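Local coordinates for protein guanine nucleotide exchange factor p115rhogef (Homo sapiens, PDB 1IAP) that probably activates Rho-family GTPases by promoting nucleotide exchange, and carries at its N-terminus an RGS-like domain likely to engage heterotrimeric G protein alpha subunits, at residues Pro48-Leu56 / Ala86-Phe97; Pro126-Leu134 / Arg148-His159. One frame throughout, in Å; residues are numbered along the deposited sequence.

Contact 1 of 2, residues Pro48-Leu56 / Ala86-Phe97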
loop_
_atom_site.group_PDB
_atom_site.type_symbol
_atom_site.label_atom_id
_atom_site.label_comp_id
_atom_site.label_asym_id
_atom_site.label_seq_id
_atom_site.Cartn_x
_atom_site.Cartn_y
_atom_site.Cartn_z
ATOM N N PRO A 48 5.814 20.092 -2.479
ATOM C CA PRO A 48 6.907 19.960 -3.451
ATOM C C PRO A 48 8.227 19.503 -2.840
ATOM O O PRO A 48 8.922 18.662 -3.410
ATOM C CB PRO A 48 7.021 21.375 -4.016
ATOM C CG PRO A 48 5.616 21.847 -3.993
ATOM C CD PRO A 48 5.144 21.396 -2.632
ATOM N N LYS A 49 8.552 20.045 -1.671
ATOM C CA LYS A 49 9.790 19.709 -0.971
ATOM C C LYS A 49 9.753 18.291 -0.395
ATOM O O LYS A 49 10.652 17.485 -0.649
ATOM C CB LYS A 49 10.056 20.730 0.139
ATOM C CG LYS A 49 11.423 20.610 0.796
ATOM C CD LYS A 49 11.608 21.673 1.870
ATOM C CE LYS A 49 12.997 21.603 2.490
ATOM N NZ LYS A 49 14.078 21.892 1.504
ATOM N N GLU A 50 8.710 17.991 0.376
ATOM C CA GLU A 50 8.550 16.672 0.986
ATOM C C GLU A 50 8.378 15.577 -0.068
ATOM O O GLU A 50 8.987 14.513 0.029
ATOM C CB GLU A 50 7.352 16.663 1.935
ATOM C CG GLU A 50 7.463 17.634 3.098
ATOM C CD GLU A 50 6.230 17.621 3.981
ATOM O OE1 GLU A 50 6.334 17.171 5.143
ATOM O OE2 GLU A 50 5.156 18.053 3.511
ATOM N N ALA A 51 7.553 15.854 -1.075
ATOM C CA ALA A 51 7.286 14.914 -2.162
ATOM C C ALA A 51 8.553 14.561 -2.943
ATOM O O ALA A 51 8.657 13.470 -3.506
ATOM C CB ALA A 51 6.228 15.482 -3.103
ATOM N N LYS A 52 9.511 15.485 -2.973
ATOM C CA LYS A 52 10.766 15.255 -3.680
ATOM C C LYS A 52 11.574 14.173 -2.970
ATOM O O LYS A 52 12.098 13.259 -3.612
ATOM C CB LYS A 52 11.587 16.543 -3.760
ATOM C CG LYS A 52 12.755 16.474 -4.734
ATOM C CD LYS A 52 12.260 16.455 -6.176
ATOM C CE LYS A 52 13.400 16.263 -7.166
ATOM N NZ LYS A 52 13.985 14.894 -7.083
ATOM N N LYS A 53 11.685 14.293 -1.648
ATOM C CA LYS A 53 12.419 13.325 -0.842
ATOM C C LYS A 53 11.675 11.992 -0.824
ATOM O O LYS A 53 12.291 10.929 -0.877
ATOM C CB LYS A 53 12.586 13.833 0.593
ATOM C CG LYS A 53 13.455 15.071 0.734
ATOM C CD LYS A 53 13.512 15.528 2.179
ATOM C CE LYS A 53 14.377 16.766 2.331
ATOM N NZ LYS A 53 14.386 17.269 3.736
ATOM N N ALA A 54 10.349 12.066 -0.744
ATOM C CA ALA A 54 9.499 10.879 -0.721
ATOM C C ALA A 54 9.586 10.109 -2.040
ATOM O O ALA A 54 9.477 8.881 -2.063
ATOM C CB ALA A 54 8.064 11.277 -0.436
ATOM N N PHE A 55 9.781 10.833 -3.138
ATOM C CA PHE A 55 9.888 10.196 -4.444
ATOM C C PHE A 55 11.185 9.400 -4.565
ATOM O O PHE A 55 11.203 8.338 -5.185
ATOM C CB PHE A 55 9.792 11.225 -5.576
ATOM C CG PHE A 55 10.002 10.632 -6.935
ATOM C CD1 PHE A 55 9.032 9.813 -7.505
ATOM C CD2 PHE A 55 11.201 10.827 -7.617
ATOM C CE1 PHE A 55 9.252 9.189 -8.729
ATOM C CE2 PHE A 55 11.432 10.208 -8.845
ATOM C CZ PHE A 55 10.455 9.387 -9.400
ATOM N N LEU A 56 12.267 9.915 -3.982
ATOM C CA LEU A 56 13.549 9.224 -4.017
ATOM C C LEU A 56 13.426 7.898 -3.268
ATOM O O LEU A 56 13.942 6.877 -3.718
ATOM C CB LEU A 56 14.651 10.086 -3.391
ATOM C CG LEU A 56 14.868 11.476 -4.005
ATOM C CD1 LEU A 56 15.977 12.202 -3.255
ATOM C CD2 LEU A 56 15.212 11.361 -5.476
ATOM N N ALA A 86 18.694 13.413 -10.107
ATOM C CA ALA A 86 17.727 13.726 -9.051
ATOM C C ALA A 86 17.308 15.199 -9.007
ATOM O O ALA A 86 16.129 15.505 -8.829
ATOM C CB ALA A 86 18.266 13.292 -7.697
ATOM N N ASP A 87 18.272 16.100 -9.175
ATOM C CA ASP A 87 17.995 17.537 -9.167
ATOM C C ASP A 87 17.209 17.979 -10.399
ATOM O O ASP A 87 16.337 18.844 -10.305
ATOM C CB ASP A 87 19.299 18.337 -9.083
ATOM C CG ASP A 87 19.737 18.599 -7.655
ATOM O OD1 ASP A 87 20.166 19.734 -7.376
ATOM O OD2 ASP A 87 19.654 17.680 -6.813
ATOM N N LEU A 88 17.530 17.387 -11.548
ATOM C CA LEU A 88 16.862 17.710 -12.807
ATOM C C LEU A 88 15.379 17.334 -12.780
ATOM O O LEU A 88 14.576 17.908 -13.518
ATOM C CB LEU A 88 17.562 17.001 -13.972
ATOM C CG LEU A 88 17.048 17.239 -15.397
ATOM C CD1 LEU A 88 17.283 18.685 -15.807
ATOM C CD2 LEU A 88 17.747 16.296 -16.363
ATOM N N ILE A 89 15.025 16.376 -11.924
ATOM C CA ILE A 89 13.642 15.915 -11.791
ATOM C C ILE A 89 12.698 17.054 -11.416
ATOM O O ILE A 89 12.766 17.597 -10.310
ATOM C CB ILE A 89 13.514 14.789 -10.725
ATOM C CG1 ILE A 89 14.243 13.524 -11.184
ATOM C CG2 ILE A 89 12.043 14.465 -10.459
ATOM C CD1 ILE A 89 13.529 12.765 -12.283
ATOM N N SER A 90 11.838 17.424 -12.359
ATOM C CA SER A 90 10.859 18.484 -12.149
ATOM C C SER A 90 9.611 17.878 -11.513
ATOM O O SER A 90 9.354 16.682 -11.664
ATOM C CB SER A 90 10.497 19.135 -13.486
ATOM O OG SER A 90 9.529 20.155 -13.313
ATOM N N GLU A 91 8.844 18.697 -10.795
ATOM C CA GLU A 91 7.623 18.223 -10.146
ATOM C C GLU A 91 6.656 17.633 -11.164
ATOM O O GLU A 91 5.960 16.662 -10.880
ATOM C CB GLU A 91 6.937 19.350 -9.373
ATOM C CG GLU A 91 7.671 19.782 -8.110
ATOM C CD GLU A 91 8.253 21.181 -8.212
ATOM O OE1 GLU A 91 7.551 22.089 -8.711
ATOM O OE2 GLU A 91 9.409 21.376 -7.779
ATOM N N ASP A 92 6.639 18.219 -12.357
ATOM C CA ASP A 92 5.780 17.759 -13.443
ATOM C C ASP A 92 6.242 16.390 -13.943
ATOM O O ASP A 92 5.430 15.482 -14.122
ATOM C CB ASP A 92 5.796 18.776 -14.590
ATOM C CG ASP A 92 5.008 18.309 -15.803
ATOM O OD1 ASP A 92 3.794 18.041 -15.665
ATOM O OD2 ASP A 92 5.604 18.210 -16.896
ATOM N N VAL A 93 7.549 16.251 -14.154
ATOM C CA VAL A 93 8.136 14.999 -14.629
ATOM C C VAL A 93 7.986 13.910 -13.564
ATOM O O VAL A 93 7.790 12.738 -13.882
ATOM C CB VAL A 93 9.632 15.176 -14.970
ATOM C CG1 VAL A 93 10.196 13.895 -15.557
ATOM C CG2 VAL A 93 9.819 16.340 -15.940
ATOM N N GLN A 94 8.081 14.315 -12.301
ATOM C CA GLN A 94 7.945 13.404 -11.168
ATOM C C GLN A 94 6.520 12.839 -11.116
ATOM O O GLN A 94 6.328 11.642 -10.907
ATOM C CB GLN A 94 8.277 14.144 -9.871
ATOM C CG GLN A 94 8.233 13.290 -8.621
ATOM C CD GLN A 94 8.575 14.078 -7.372
ATOM O OE1 GLN A 94 9.699 14.559 -7.213
ATOM N NE2 GLN A 94 7.607 14.215 -6.474
ATOM N N ARG A 95 5.526 13.702 -11.314
ATOM C CA ARG A 95 4.130 13.270 -11.311
ATOM C C ARG A 95 3.879 12.303 -12.464
ATOM O O ARG A 95 3.133 11.339 -12.311
ATOM C CB ARG A 95 3.183 14.466 -11.426
ATOM C CG ARG A 95 3.291 15.459 -10.283
ATOM C CD ARG A 95 2.290 16.596 -10.434
ATOM N NE ARG A 95 2.697 17.778 -9.676
ATOM C CZ ARG A 95 2.714 17.858 -8.348
ATOM N NH1 ARG A 95 2.338 16.824 -7.606
ATOM N NH2 ARG A 95 3.143 18.967 -7.760
ATOM N N ARG A 96 4.508 12.559 -13.613
ATOM C CA ARG A 96 4.353 11.692 -14.782
ATOM C C ARG A 96 4.903 10.300 -14.501
ATOM O O ARG A 96 4.253 9.302 -14.812
ATOM C CB ARG A 96 5.059 12.279 -16.010
ATOM C CG ARG A 96 4.491 13.600 -16.497
ATOM C CD ARG A 96 5.142 14.022 -17.806
ATOM N NE ARG A 96 4.761 15.379 -18.194
ATOM C CZ ARG A 96 4.754 15.830 -19.446
ATOM N NH1 ARG A 96 5.101 15.032 -20.449
ATOM N NH2 ARG A 96 4.415 17.087 -19.695
ATOM N N PHE A 97 6.109 10.241 -13.936
ATOM C CA PHE A 97 6.743 8.965 -13.597
ATOM C C PHE A 97 5.866 8.176 -12.629
ATOM O O PHE A 97 5.647 6.980 -12.813
ATOM C CB PHE A 97 8.122 9.186 -12.969
ATOM C CG PHE A 97 9.194 9.571 -13.956
ATOM C CD1 PHE A 97 9.063 9.272 -15.307
ATOM C CD2 PHE A 97 10.343 10.226 -13.526
ATOM C CE1 PHE A 97 10.058 9.621 -16.216
ATOM C CE2 PHE A 97 11.343 10.577 -14.427
ATOM C CZ PHE A 97 11.200 10.274 -15.774
#
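One face of the Phe55 ring carries the side chain of Gln94: CG of Gln94 sits 3.9 Å from the ring centroid, a CH-pi contact over the face, and the amide beyond it runs nearly parallel to the ring, the planes 6° apart. Phe97 approaches the same ring obliquely, with CD2 4.2 Å from CZ of Phe55, while in its own plane the Phe97 ring meets CD1 of Ile89 at an edge. Gln94 reaches this far because its CG is anti to the backbone N (chi1 -177°) and the chain runs on extended, which brings NE2 to 3.2 Å from the carbonyl O of Ala51. OE1 of Gln94 is buried with no polar partner in the model; its close neighbour is the methylene CD of Lys52, at 3.4 Å. Lys52 bends at chi2 and chi4, and its NZ donates to the carbonyl O of Ala86 at 2.8 Å, tilted out of the carbonyl plane, while its CE and NZ lie against CB of Ile89. With an alanine in place of Lys52, the Ala86 carbonyl would probably lose its ammonium donor and a gap open beside Ile89 and Gln94. Leu56 CD2 also touches Ala86 CB. Helical segments 48-56 and 91-97 cross at 45°, with Ser90 at the N-cap position of helix 91-103. Helix 48-63 thus packs on helix 91-103 and on the turn leading into it, and Phe97 continues to helix 75-81, within the all-helical RGS-like domain.

Contact 2 of 2, residues Pro126-Leu134 / Arg148-His159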
loop_
_atom_site.group_PDB
_atom_site.type_symbol
_atom_site.label_atom_id
_atom_site.label_comp_id
_atom_site.label_asym_id
_atom_site.label_seq_id
_atom_site.Cartn_x
_atom_site.Cartn_y
_atom_site.Cartn_z
ATOM N N PRO A 126 -8.431 -13.069 6.086
ATOM C CA PRO A 126 -8.170 -12.734 7.488
ATOM C C PRO A 126 -8.942 -11.555 8.051
ATOM O O PRO A 126 -9.374 -10.659 7.321
ATOM C CB PRO A 126 -6.667 -12.451 7.489
ATOM C CG PRO A 126 -6.442 -11.858 6.121
ATOM C CD PRO A 126 -7.239 -12.802 5.255
ATOM N N TRP A 127 -9.120 -11.582 9.368
ATOM C CA TRP A 127 -9.779 -10.510 10.101
ATOM C C TRP A 127 -11.225 -10.181 9.738
ATOM O O TRP A 127 -11.668 -9.056 9.950
ATOM C CB TRP A 127 -8.922 -9.245 9.999
ATOM C CG TRP A 127 -7.515 -9.469 10.452
ATOM C CD1 TRP A 127 -6.385 -9.405 9.690
ATOM C CD2 TRP A 127 -7.089 -9.799 11.777
ATOM N NE1 TRP A 127 -5.279 -9.674 10.459
ATOM C CE2 TRP A 127 -5.682 -9.918 11.745
ATOM C CE3 TRP A 127 -7.759 -10.004 12.993
ATOM C CZ2 TRP A 127 -4.931 -10.228 12.881
ATOM C CZ3 TRP A 127 -7.011 -10.312 14.124
ATOM C CH2 TRP A 127 -5.611 -10.423 14.059
ATOM N N GLU A 128 -11.961 -11.154 9.210
ATOM C CA GLU A 128 -13.351 -10.924 8.841
ATOM C C GLU A 128 -14.209 -10.594 10.063
ATOM O O GLU A 128 -15.145 -9.807 9.970
ATOM C CB GLU A 128 -13.910 -12.129 8.073
ATOM C CG GLU A 128 -15.279 -11.899 7.419
ATOM C CD GLU A 128 -15.333 -10.666 6.511
ATOM O OE1 GLU A 128 -14.339 -10.363 5.818
ATOM O OE2 GLU A 128 -16.383 -9.991 6.494
ATOM N N GLN A 129 -13.875 -11.176 11.210
ATOM C CA GLN A 129 -14.614 -10.902 12.436
ATOM C C GLN A 129 -14.509 -9.416 12.801
ATOM O O GLN A 129 -15.501 -8.792 13.175
ATOM C CB GLN A 129 -14.086 -11.751 13.602
ATOM C CG GLN A 129 -14.695 -11.359 14.942
ATOM C CD GLN A 129 -13.985 -11.965 16.134
ATOM O OE1 GLN A 129 -14.630 -12.446 17.061
ATOM N NE2 GLN A 129 -12.653 -11.926 16.131
ATOM N N GLU A 130 -13.311 -8.852 12.675
ATOM C CA GLU A 130 -13.087 -7.442 12.999
ATOM C C GLU A 130 -13.842 -6.531 12.040
ATOM O O GLU A 130 -14.472 -5.552 12.456
ATOM C CB GLU A 130 -11.587 -7.113 12.990
ATOM C CG GLU A 130 -10.818 -7.594 14.229
ATOM C CD GLU A 130 -10.841 -9.105 14.422
ATOM O OE1 GLU A 130 -10.965 -9.852 13.425
ATOM O OE2 GLU A 130 -10.731 -9.553 15.580
ATOM N N LEU A 131 -13.782 -6.864 10.755
ATOM C CA LEU A 131 -14.477 -6.099 9.718
ATOM C C LEU A 131 -15.987 -6.173 9.924
ATOM O O LEU A 131 -16.702 -5.199 9.684
ATOM C CB LEU A 131 -14.117 -6.652 8.337
ATOM C CG LEU A 131 -12.962 -5.998 7.573
ATOM C CD1 LEU A 131 -11.904 -5.425 8.505
ATOM C CD2 LEU A 131 -12.384 -6.997 6.578
ATOM N N ALA A 132 -16.466 -7.340 10.347
ATOM C CA ALA A 132 -17.893 -7.540 10.610
ATOM C C ALA A 132 -18.317 -6.668 11.778
ATOM O O ALA A 132 -19.350 -6.011 11.731
ATOM C CB ALA A 132 -18.174 -9.002 10.941
ATOM N N GLN A 133 -17.523 -6.684 12.845
ATOM C CA GLN A 133 -17.838 -5.891 14.026
ATOM C C GLN A 133 -17.880 -4.395 13.739
ATOM O O GLN A 133 -18.675 -3.669 14.339
ATOM C CB GLN A 133 -16.869 -6.210 15.161
ATOM C CG GLN A 133 -17.121 -7.584 15.776
ATOM C CD GLN A 133 -16.033 -8.005 16.731
ATOM O OE1 GLN A 133 -16.305 -8.569 17.790
ATOM N NE2 GLN A 133 -14.782 -7.745 16.357
ATOM N N LEU A 134 -17.043 -3.933 12.811
ATOM C CA LEU A 134 -17.029 -2.518 12.448
ATOM C C LEU A 134 -18.339 -2.104 11.771
ATOM O O LEU A 134 -18.759 -0.950 11.876
ATOM C CB LEU A 134 -15.847 -2.204 11.517
ATOM C CG LEU A 134 -14.484 -1.963 12.174
ATOM C CD1 LEU A 134 -13.348 -1.970 11.138
ATOM C CD2 LEU A 134 -14.531 -0.644 12.917
ATOM N N ARG A 148 -12.442 4.430 15.373
ATOM C CA ARG A 148 -12.613 2.993 15.598
ATOM C C ARG A 148 -11.836 2.185 14.561
ATOM O O ARG A 148 -11.230 1.162 14.894
ATOM C CB ARG A 148 -14.095 2.595 15.551
ATOM C CG ARG A 148 -14.878 2.921 16.812
ATOM C CD ARG A 148 -16.302 2.387 16.724
ATOM N NE ARG A 148 -17.032 2.505 17.989
ATOM C CZ ARG A 148 -17.577 3.629 18.449
ATOM N NH1 ARG A 148 -17.481 4.754 17.753
ATOM N NH2 ARG A 148 -18.237 3.623 19.600
ATOM N N GLU A 149 -11.851 2.659 13.316
ATOM C CA GLU A 149 -11.144 1.995 12.223
ATOM C C GLU A 149 -9.647 1.968 12.511
ATOM O O GLU A 149 -9.010 0.926 12.382
ATOM C CB GLU A 149 -11.357 2.726 10.900
ATOM C CG GLU A 149 -12.758 2.725 10.346
ATOM C CD GLU A 149 -12.796 3.333 8.957
ATOM O OE1 GLU A 149 -12.681 4.565 8.846
ATOM O OE2 GLU A 149 -12.912 2.577 7.973
ATOM N N ARG A 150 -9.099 3.115 12.914
ATOM C CA ARG A 150 -7.673 3.216 13.224
ATOM C C ARG A 150 -7.279 2.310 14.389
ATOM O O ARG A 150 -6.179 1.774 14.413
ATOM C CB ARG A 150 -7.275 4.662 13.552
ATOM C CG ARG A 150 -7.540 5.652 12.447
ATOM C CD ARG A 150 -6.959 7.013 12.793
ATOM N NE ARG A 150 -7.441 8.048 11.884
ATOM C CZ ARG A 150 -8.400 8.919 12.187
ATOM N NH1 ARG A 150 -8.975 8.885 13.383
ATOM N NH2 ARG A 150 -8.795 9.814 11.289
ATOM N N HIS A 151 -8.176 2.150 15.358
ATOM C CA HIS A 151 -7.902 1.301 16.516
ATOM C C HIS A 151 -7.735 -0.148 16.077
ATOM O O HIS A 151 -6.776 -0.822 16.466
ATOM C CB HIS A 151 -9.038 1.403 17.543
ATOM C CG HIS A 151 -8.783 0.644 18.809
ATOM N ND1 HIS A 151 -9.372 -0.572 19.081
ATOM C CD2 HIS A 151 -8.005 0.932 19.880
ATOM C CE1 HIS A 151 -8.968 -1.001 20.262
ATOM N NE2 HIS A 151 -8.138 -0.108 20.769
ATOM N N VAL A 152 -8.678 -0.617 15.265
ATOM C CA VAL A 152 -8.663 -1.984 14.752
ATOM C C VAL A 152 -7.432 -2.217 13.883
ATOM O O VAL A 152 -6.742 -3.229 14.021
ATOM C CB VAL A 152 -9.951 -2.267 13.932
ATOM C CG1 VAL A 152 -9.838 -3.587 13.151
ATOM C CG2 VAL A 152 -11.151 -2.303 14.866
ATOM N N ALA A 153 -7.163 -1.280 12.979
ATOM C CA ALA A 153 -6.013 -1.382 12.090
ATOM C C ALA A 153 -4.712 -1.503 12.874
ATOM O O ALA A 153 -3.824 -2.255 12.493
ATOM C CB ALA A 153 -5.957 -0.178 11.155
ATOM N N GLU A 154 -4.603 -0.768 13.977
ATOM C CA GLU A 154 -3.401 -0.826 14.805
ATOM C C GLU A 154 -3.161 -2.243 15.320
ATOM O O GLU A 154 -2.043 -2.763 15.254
ATOM C CB GLU A 154 -3.505 0.160 15.970
ATOM C CG GLU A 154 -3.368 1.608 15.531
ATOM C CD GLU A 154 -3.703 2.621 16.613
ATOM O OE1 GLU A 154 -3.937 2.225 17.778
ATOM O OE2 GLU A 154 -3.727 3.828 16.284
ATOM N N ARG A 155 -4.224 -2.884 15.788
ATOM C CA ARG A 155 -4.109 -4.241 16.285
ATOM C C ARG A 155 -3.722 -5.196 15.159
ATOM O O ARG A 155 -2.920 -6.111 15.368
ATOM C CB ARG A 155 -5.418 -4.699 16.938
ATOM C CG ARG A 155 -5.357 -6.139 17.423
ATOM C CD ARG A 155 -6.559 -6.519 18.264
ATOM N NE ARG A 155 -6.602 -7.958 18.508
ATOM C CZ ARG A 155 -7.430 -8.796 17.894
ATOM N NH1 ARG A 155 -8.291 -8.340 16.994
ATOM N NH2 ARG A 155 -7.397 -10.092 18.179
ATOM N N LEU A 156 -4.291 -4.988 13.973
ATOM C CA LEU A 156 -3.985 -5.853 12.838
ATOM C C LEU A 156 -2.539 -5.650 12.403
ATOM O O LEU A 156 -1.866 -6.606 12.048
ATOM C CB LEU A 156 -4.931 -5.599 11.664
ATOM C CG LEU A 156 -6.445 -5.593 11.912
ATOM C CD1 LEU A 156 -7.169 -5.849 10.601
ATOM C CD2 LEU A 156 -6.840 -6.624 12.947
ATOM N N LEU A 157 -2.058 -4.408 12.464
ATOM C CA LEU A 157 -0.672 -4.111 12.090
ATOM C C LEU A 157 0.294 -4.779 13.069
ATOM O O LEU A 157 1.310 -5.355 12.669
ATOM C CB LEU A 157 -0.430 -2.595 12.074
ATOM C CG LEU A 157 0.970 -2.125 11.635
ATOM C CD1 LEU A 157 1.353 -2.771 10.315
ATOM C CD2 LEU A 157 0.988 -0.607 11.508
ATOM N N MET A 158 -0.030 -4.701 14.356
ATOM C CA MET A 158 0.805 -5.305 15.384
ATOM C C MET A 158 0.897 -6.804 15.137
ATOM O O MET A 158 1.975 -7.396 15.222
ATOM C CB MET A 158 0.220 -5.028 16.771
ATOM C CG MET A 158 0.995 -5.669 17.915
ATOM S SD MET A 158 0.280 -5.293 19.526
ATOM C CE MET A 158 1.055 -3.703 19.865
ATOM N N HIS A 159 -0.236 -7.401 14.781
ATOM C CA HIS A 159 -0.292 -8.827 14.511
ATOM C C HIS A 159 0.524 -9.221 13.282
ATOM O O HIS A 159 1.197 -10.250 13.289
ATOM C CB HIS A 159 -1.741 -9.279 14.341
ATOM C CG HIS A 159 -1.914 -10.765 14.363
ATOM N ND1 HIS A 159 -1.741 -11.552 13.245
ATOM C CD2 HIS A 159 -2.254 -11.607 15.367
ATOM C CE1 HIS A 159 -1.967 -12.814 13.558
ATOM N NE2 HIS A 159 -2.280 -12.875 14.840
HETATM O O HOH W 1 -2.639 -8.242 10.206
#
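Trp127 lays one face of its indole on Leu156 and turns an edge to His159. CD2 of Leu156 stands 3.5 Å from the centroid of the indole six-membered ring, a CH-pi contact over the middle of the ring, while CD1 of Leu156 covers the pyrrole side near CG. The pair with His159 is T-shaped, the planes at 89°, and CZ2 of Trp127 comes to 3.4 Å from CG of His159 over the imidazole face. Trp127 CG lies anti to its carbonyl carbon (chi1 -55°), which carries the indole across to the partner helix from the N-cap position of helix 128-135. Helical segments 128-134 and 148-159 run antiparallel at 172°, neighbouring members of the RGS-like helical domain, with helix 15-28 packed against Leu134 and Ala153. Among the charged groups, NH1 of Arg155 donates to OE2 of Glu130 at 3.1 Å in a salt bridge; the donor stands well above the carboxylate plane, although the oxygen lies close to the guanidinium plane. Gln129 NE2 adds a weak bond to the same OE2. A water bridges the indole and the partner helix, accepting weakly from Trp127 NE1 and donating to Leu156 O at 2.6 Å. Contacts between aliphatic carbons lie further along: Glu130 CB rests on Val152 CG1 at 3.9 Å, and Leu134 CD2 meets Val152 CG2, an apolar pair, and the CB methylene of Arg148.

In the fold
Contact 1 closes before contact 2 opens along the chain, and the two lie on opposite sides of its centre, their own centres 34 Å apart and their nearest atoms about 18 Å apart. They share no helix: contact 1 joins helix 48-63 to helix 91-103 and the loop before it, contact 2 pairs helix 128-135 with helix 142-162. Helix 106-121 comes between them in sequence. All four segments belong to the RGS-like domain, and each contact pairs helices locally. At this separation the two are independent packings, each holding together its own part of the helical fold.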